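Local coordinates for protein putative glucoamylase (Bacteroides caccae ATCC 43185, PDB 4QT9) that is a putative glucoamylase with an alpha/alpha toroid fold, and so probably hydrolyses glycosidic bonds of glucan-type carbohydrates, at residues A[175-188]-A[199-212]. Residues are numbered along the deposited sequence; the frame is centred on the assembly and turned at random.
Sequences WDWYRKGGQNVLYW and DFPIHGYNECMIMY
The hydroxyl of Tyr212 is gripped from both segments: Leu186 N donates to Tyr212 OH at 3.1 Å, and Tyr212 OH in turn donates to Ile202 O at 2.7 Å, in the plane of that carbonyl. A tyrosine suits this place because one hydroxyl can accept from one segment and donate within the other, while its ring stays apolar. Beside it the two backbones form a single beta bridge, Tyr187 opposite Pro201, in the alpha/alpha toroid; it ties the loop that follows helix 157-172 to the approach to helix 209-217. Ile202 N donates to Leu186 O at 2.9 Å and Trp188 N to Phe200 O at 3.0 Å; these bonds use the residues flanking Pro201, so a proline, with no N-H, is tolerated at the bridge position.

Leu186 CD1 stands over a face of the Tyr212 ring in a CH-pi contact, 3.8 Å from its centroid, as the two side chains run past each other in opposite directions. Pro201 CB stands over one face of the Tyr187 ring, toward its rim, and Lys180 CD likewise over the opposite face, while Tyr187 OH donates to Gln183 OE1, which helps fix the ring's position. With CG anti to the backbone N (chi1 -159°), Trp188 lies alongside Phe200 and turns its edge to the phenylalanine face, planes at 66°. The branched Ile202 crosses Trp188 at about a right angle, its CD1 packing on Trp188 CA and CB. Helix 135-152 adds Val136 against Trp188 and Cys208. At the far end of the indole, OE2 of Glu207, a residue near a bound acetate probably from the crystallisation liquor, meets the ring edge 3.8 Å from Trp188 CH2.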
loop_
_atom_site.group_PDB
_atom_site.type_symbol
_atom_site.label_atom_id
_atom_site.label_comp_id
_atom_site.label_asym_id
_atom_site.label_seq_id
_atom_site.Cartn_x
_atom_site.Cartn_y
_atom_site.Cartn_z
ATOM N N TRP A 175 5.146 -15.166 -11.369
ATOM C CA TRP A 175 4.982 -13.838 -11.998
ATOM C C TRP A 175 4.978 -13.971 -13.527
ATOM O O TRP A 175 4.179 -13.322 -14.206
ATOM C CB TRP A 175 6.094 -12.853 -11.562
ATOM C CG TRP A 175 6.313 -12.798 -10.083
ATOM C CD1 TRP A 175 7.164 -13.571 -9.349
ATOM C CD2 TRP A 175 5.597 -11.976 -9.139
ATOM N NE1 TRP A 175 7.070 -13.243 -8.012
ATOM C CE2 TRP A 175 6.115 -12.265 -7.856
ATOM C CE3 TRP A 175 4.610 -10.975 -9.262
ATOM C CZ2 TRP A 175 5.642 -11.624 -6.693
ATOM C CZ3 TRP A 175 4.132 -10.351 -8.111
ATOM C CH2 TRP A 175 4.669 -10.649 -6.853
ATOM N N ASP A 176 5.847 -14.863 -14.053
ATOM C CA ASP A 176 6.023 -15.071 -15.480
ATOM C C ASP A 176 4.728 -15.543 -16.146
ATOM O O ASP A 176 4.491 -15.188 -17.296
ATOM C CB ASP A 176 7.173 -16.055 -15.735
ATOM C CG ASP A 176 7.480 -16.255 -17.197
ATOM O OD1 ASP A 176 8.261 -15.448 -17.755
ATOM O OD2 ASP A 176 6.952 -17.228 -17.783
ATOM N N TRP A 177 3.900 -16.321 -15.452
ATOM C CA TRP A 177 2.608 -16.749 -16.006
ATOM C C TRP A 177 1.756 -15.544 -16.446
ATOM O O TRP A 177 1.076 -15.611 -17.459
ATOM C CB TRP A 177 1.813 -17.576 -14.969
ATOM C CG TRP A 177 0.412 -17.879 -15.406
ATOM C CD1 TRP A 177 -0.706 -17.155 -15.120
ATOM C CD2 TRP A 177 0.021 -18.852 -16.380
ATOM N NE1 TRP A 177 -1.787 -17.662 -15.807
ATOM C CE2 TRP A 177 -1.373 -18.726 -16.563
ATOM C CE3 TRP A 177 0.705 -19.875 -17.064
ATOM C CZ2 TRP A 177 -2.098 -19.572 -17.408
ATOM C CZ3 TRP A 177 -0.017 -20.730 -17.890
ATOM C CH2 TRP A 177 -1.399 -20.563 -18.071
ATOM N N TYR A 178 1.781 -14.462 -15.666
ATOM C CA TYR A 178 0.971 -13.276 -15.867
ATOM C C TYR A 178 1.467 -12.403 -17.037
ATOM O O TYR A 178 0.913 -11.343 -17.274
ATOM C CB TYR A 178 0.865 -12.509 -14.544
ATOM C CG TYR A 178 -0.076 -13.209 -13.569
ATOM C CD1 TYR A 178 0.328 -14.345 -12.873
ATOM C CD2 TYR A 178 -1.377 -12.749 -13.369
ATOM C CE1 TYR A 178 -0.555 -15.040 -12.041
ATOM C CE2 TYR A 178 -2.259 -13.423 -12.523
ATOM C CZ TYR A 178 -1.853 -14.594 -11.891
ATOM O OH TYR A 178 -2.702 -15.275 -11.047
ATOM N N ARG A 179 2.437 -12.901 -17.837
ATOM C CA ARG A 179 2.875 -12.254 -19.060
ATOM C C ARG A 179 1.971 -12.721 -20.206
ATOM O O ARG A 179 2.203 -12.328 -21.353
ATOM C CB ARG A 179 4.340 -12.589 -19.389
ATOM C CG ARG A 179 5.400 -12.050 -18.439
ATOM C CD ARG A 179 6.735 -12.697 -18.779
ATOM N NE ARG A 179 7.205 -12.344 -20.125
ATOM C CZ ARG A 179 8.134 -13.012 -20.796
ATOM N NH1 ARG A 179 8.688 -14.095 -20.273
ATOM N NH2 ARG A 179 8.509 -12.608 -22.007
ATOM N N LYS A 180 0.993 -13.633 -19.911
ATOM C CA LYS A 180 0.008 -14.170 -20.870
ATOM C C LYS A 180 0.723 -14.772 -22.103
ATOM O O LYS A 180 0.657 -14.221 -23.200
ATOM C CB LYS A 180 -0.998 -13.062 -21.274
ATOM C CG LYS A 180 -2.137 -13.511 -22.183
ATOM C CD LYS A 180 -3.051 -12.332 -22.540
ATOM C CE LYS A 180 -3.975 -12.701 -23.666
ATOM N NZ LYS A 180 -4.954 -11.624 -23.936
ATOM N N GLY A 181 1.442 -15.865 -21.890
ATOM C CA GLY A 181 2.172 -16.546 -22.958
ATOM C C GLY A 181 3.414 -15.840 -23.490
ATOM O O GLY A 181 3.742 -16.002 -24.665
ATOM N N GLY A 182 4.149 -15.136 -22.629
ATOM C CA GLY A 182 5.420 -14.517 -23.008
ATOM C C GLY A 182 5.410 -13.100 -23.561
ATOM O O GLY A 182 6.376 -12.687 -24.202
ATOM N N GLN A 183 4.378 -12.310 -23.275
ATOM C CA GLN A 183 4.368 -10.922 -23.741
ATOM C C GLN A 183 5.335 -10.119 -22.861
ATOM O O GLN A 183 5.705 -10.599 -21.788
ATOM C CB GLN A 183 2.925 -10.350 -23.708
ATOM C CG GLN A 183 1.937 -11.128 -24.597
ATOM C CD GLN A 183 0.575 -10.497 -24.651
ATOM O OE1 GLN A 183 0.415 -9.313 -24.406
ATOM N NE2 GLN A 183 -0.448 -11.274 -24.966
ATOM N N ASN A 184 5.775 -8.945 -23.306
ATOM C CA ASN A 184 6.694 -8.120 -22.498
ATOM C C ASN A 184 5.915 -7.073 -21.706
ATOM O O ASN A 184 6.090 -5.866 -21.863
ATOM C CB ASN A 184 7.786 -7.498 -23.366
ATOM C CG ASN A 184 8.741 -8.548 -23.858
ATOM O OD1 ASN A 184 9.186 -9.424 -23.104
ATOM N ND2 ASN A 184 9.022 -8.525 -25.131
ATOM N N VAL A 185 5.042 -7.576 -20.830
ATOM C CA VAL A 185 4.138 -6.794 -19.971
ATOM C C VAL A 185 3.534 -7.763 -18.961
ATOM O O VAL A 185 3.473 -8.970 -19.232
ATOM C CB VAL A 185 3.042 -6.077 -20.827
ATOM C CG1 VAL A 185 2.085 -7.088 -21.482
ATOM C CG2 VAL A 185 2.274 -5.027 -20.011
ATOM N N LEU A 186 3.067 -7.243 -17.823
ATOM C CA LEU A 186 2.371 -8.049 -16.825
ATOM C C LEU A 186 0.900 -7.684 -16.822
ATOM O O LEU A 186 0.569 -6.502 -16.809
ATOM C CB LEU A 186 2.969 -7.838 -15.416
ATOM C CG LEU A 186 4.385 -8.353 -15.209
ATOM C CD1 LEU A 186 4.979 -7.775 -13.942
ATOM C CD2 LEU A 186 4.401 -9.888 -15.190
ATOM N N TYR A 187 0.026 -8.690 -16.831
ATOM C CA TYR A 187 -1.423 -8.489 -16.738
ATOM C C TYR A 187 -1.839 -8.496 -15.271
ATOM O O TYR A 187 -1.261 -9.218 -14.451
ATOM C CB TYR A 187 -2.179 -9.561 -17.534
ATOM C CG TYR A 187 -2.154 -9.307 -19.022
ATOM C CD1 TYR A 187 -1.040 -9.645 -19.792
ATOM C CD2 TYR A 187 -3.242 -8.728 -19.667
ATOM C CE1 TYR A 187 -1.004 -9.392 -21.163
ATOM C CE2 TYR A 187 -3.214 -8.463 -21.037
ATOM C CZ TYR A 187 -2.098 -8.812 -21.783
ATOM O OH TYR A 187 -2.079 -8.581 -23.131
ATOM N N TRP A 188 -2.830 -7.667 -14.925
ATOM C CA TRP A 188 -3.310 -7.528 -13.564
ATOM C C TRP A 188 -3.969 -8.818 -13.044
ATOM O O TRP A 188 -3.715 -9.217 -11.898
ATOM C CB TRP A 188 -4.328 -6.357 -13.500
ATOM C CG TRP A 188 -4.536 -5.775 -12.131
ATOM C CD1 TRP A 188 -4.894 -6.450 -10.994
ATOM C CD2 TRP A 188 -4.546 -4.378 -11.790
ATOM N NE1 TRP A 188 -5.060 -5.568 -9.951
ATOM C CE2 TRP A 188 -4.889 -4.286 -10.419
ATOM C CE3 TRP A 188 -4.300 -3.190 -12.515
ATOM C CZ2 TRP A 188 -4.945 -3.057 -9.746
ATOM C CZ3 TRP A 188 -4.314 -1.980 -11.839
ATOM C CH2 TRP A 188 -4.632 -1.919 -10.470
ATOM N N ASP A 199 -8.399 -8.507 -19.176
ATOM C CA ASP A 199 -7.504 -7.882 -20.155
ATOM C C ASP A 199 -6.975 -6.495 -19.707
ATOM O O ASP A 199 -7.281 -5.470 -20.331
ATOM C CB ASP A 199 -8.245 -7.773 -21.504
ATOM C CG ASP A 199 -7.408 -7.233 -22.639
ATOM O OD1 ASP A 199 -6.265 -7.702 -22.805
ATOM O OD2 ASP A 199 -7.881 -6.299 -23.333
ATOM N N PHE A 200 -6.175 -6.476 -18.631
ATOM C CA PHE A 200 -5.598 -5.229 -18.149
ATOM C C PHE A 200 -4.054 -5.325 -18.107
ATOM O O PHE A 200 -3.510 -5.636 -17.047
ATOM C CB PHE A 200 -6.162 -4.864 -16.764
ATOM C CG PHE A 200 -6.026 -3.415 -16.359
ATOM C CD1 PHE A 200 -4.785 -2.787 -16.351
ATOM C CD2 PHE A 200 -7.131 -2.689 -15.934
ATOM C CE1 PHE A 200 -4.657 -1.447 -15.981
ATOM C CE2 PHE A 200 -7.000 -1.350 -15.552
ATOM C CZ PHE A 200 -5.758 -0.743 -15.571
ATOM N N PRO A 201 -3.323 -5.046 -19.221
ATOM C CA PRO A 201 -1.836 -5.029 -19.138
ATOM C C PRO A 201 -1.409 -3.767 -18.365
ATOM O O PRO A 201 -1.981 -2.716 -18.615
ATOM C CB PRO A 201 -1.395 -5.040 -20.601
ATOM C CG PRO A 201 -2.553 -4.482 -21.364
ATOM C CD PRO A 201 -3.808 -4.614 -20.551
ATOM N N ILE A 202 -0.469 -3.854 -17.403
ATOM C CA ILE A 202 -0.155 -2.681 -16.572
ATOM C C ILE A 202 0.984 -1.817 -17.132
ATOM O O ILE A 202 2.145 -2.247 -17.243
ATOM C CB ILE A 202 0.093 -3.091 -15.093
ATOM C CG1 ILE A 202 -1.197 -3.654 -14.485
ATOM C CG2 ILE A 202 0.623 -1.926 -14.248
ATOM C CD1 ILE A 202 -0.976 -4.761 -13.504
ATOM N N HIS A 203 0.634 -0.560 -17.441
ATOM C CA HIS A 203 1.573 0.426 -17.950
ATOM C C HIS A 203 1.741 1.523 -16.899
ATOM O O HIS A 203 0.766 1.887 -16.249
ATOM C CB HIS A 203 1.092 1.011 -19.304
ATOM C CG HIS A 203 0.807 -0.023 -20.360
ATOM N ND1 HIS A 203 1.800 -0.872 -20.837
ATOM C CD2 HIS A 203 -0.350 -0.301 -21.004
ATOM C CE1 HIS A 203 1.213 -1.626 -21.754
ATOM N NE2 HIS A 203 -0.081 -1.311 -21.892
ATOM N N GLY A 204 2.954 2.051 -16.730
ATOM C CA GLY A 204 3.155 3.112 -15.740
ATOM C C GLY A 204 2.810 4.502 -16.245
ATOM O O GLY A 204 2.608 4.677 -17.444
ATOM N N TYR A 205 2.770 5.525 -15.367
ATOM C CA TYR A 205 2.990 5.379 -13.932
ATOM C C TYR A 205 1.649 5.266 -13.217
ATOM O O TYR A 205 0.702 5.979 -13.545
ATOM C CB TYR A 205 3.823 6.570 -13.345
ATOM C CG TYR A 205 4.141 6.367 -11.874
ATOM C CD1 TYR A 205 5.238 5.609 -11.476
ATOM C CD2 TYR A 205 3.303 6.870 -10.883
ATOM C CE1 TYR A 205 5.486 5.351 -10.127
ATOM C CE2 TYR A 205 3.539 6.619 -9.533
ATOM C CZ TYR A 205 4.621 5.843 -9.161
ATOM O OH TYR A 205 4.856 5.615 -7.824
ATOM N N ASN A 206 1.596 4.391 -12.219
ATOM C CA ASN A 206 0.450 4.197 -11.319
ATOM C C ASN A 206 1.023 3.572 -10.040
ATOM O O ASN A 206 2.235 3.486 -9.896
ATOM C CB ASN A 206 -0.753 3.412 -11.965
ATOM C CG ASN A 206 -0.439 2.009 -12.426
ATOM O OD1 ASN A 206 0.476 1.360 -11.937
ATOM N ND2 ASN A 206 -1.194 1.503 -13.381
ATOM N N GLU A 207 0.191 3.129 -9.128
ATOM C CA GLU A 207 0.620 2.562 -7.837
ATOM C C GLU A 207 1.355 1.184 -7.935
ATOM O O GLU A 207 1.796 0.678 -6.895
ATOM C CB GLU A 207 -0.618 2.410 -6.941
ATOM C CG GLU A 207 -1.527 1.255 -7.328
ATOM C CD GLU A 207 -2.621 1.520 -8.343
ATOM O OE1 GLU A 207 -2.367 2.263 -9.314
ATOM O OE2 GLU A 207 -3.728 0.955 -8.186
ATOM N N CYS A 208 1.460 0.579 -9.142
ATOM C CA CYS A 208 1.914 -0.817 -9.326
ATOM C C CYS A 208 3.407 -1.037 -9.611
ATOM O O CYS A 208 3.728 -2.161 -9.966
ATOM C CB CYS A 208 1.071 -1.493 -10.407
ATOM S SG CYS A 208 -0.716 -1.258 -10.199
HETATM N N MSE A 209 4.320 -0.050 -9.438
HETATM C CA MSE A 209 5.733 -0.256 -9.792
HETATM C C MSE A 209 6.397 -1.467 -9.074
HETATM O O MSE A 209 7.082 -2.235 -9.744
HETATM C CB MSE A 209 6.591 1.007 -9.571
HETATM C CG MSE A 209 8.003 0.890 -10.178
HETATM SE SE MSE A 209 8.893 2.627 -10.193
HETATM C CE MSE A 209 9.550 2.647 -8.414
ATOM N N ILE A 210 6.191 -1.639 -7.744
ATOM C CA ILE A 210 6.783 -2.719 -6.944
ATOM C C ILE A 210 6.417 -4.113 -7.533
ATOM O O ILE A 210 7.168 -5.077 -7.363
ATOM C CB ILE A 210 6.413 -2.583 -5.419
ATOM C CG1 ILE A 210 7.380 -3.353 -4.481
ATOM C CG2 ILE A 210 4.948 -2.961 -5.107
ATOM C CD1 ILE A 210 8.912 -2.950 -4.608
HETATM N N MSE A 211 5.284 -4.215 -8.241
HETATM C CA MSE A 211 4.889 -5.489 -8.868
HETATM C C MSE A 211 5.915 -5.908 -9.967
HETATM O O MSE A 211 6.271 -7.076 -10.043
HETATM C CB MSE A 211 3.467 -5.383 -9.442
HETATM C CG MSE A 211 2.962 -6.689 -10.025
HETATM SE SE MSE A 211 1.519 -6.327 -11.274
HETATM C CE MSE A 211 2.329 -4.972 -12.315
ATOM N N TYR A 212 6.391 -4.949 -10.788
ATOM C CA TYR A 212 7.437 -5.207 -11.793
ATOM C C TYR A 212 8.786 -5.451 -11.127
ATOM O O TYR A 212 9.555 -6.254 -11.638
ATOM C CB TYR A 212 7.562 -4.009 -12.760
ATOM C CG TYR A 212 6.565 -4.064 -13.890
ATOM C CD1 TYR A 212 6.850 -4.755 -15.061
ATOM C CD2 TYR A 212 5.320 -3.458 -13.777
ATOM C CE1 TYR A 212 5.911 -4.851 -16.085
ATOM C CE2 TYR A 212 4.365 -3.568 -14.788
ATOM C CZ TYR A 212 4.664 -4.275 -15.937
ATOM O OH TYR A 212 3.758 -4.350 -16.964
#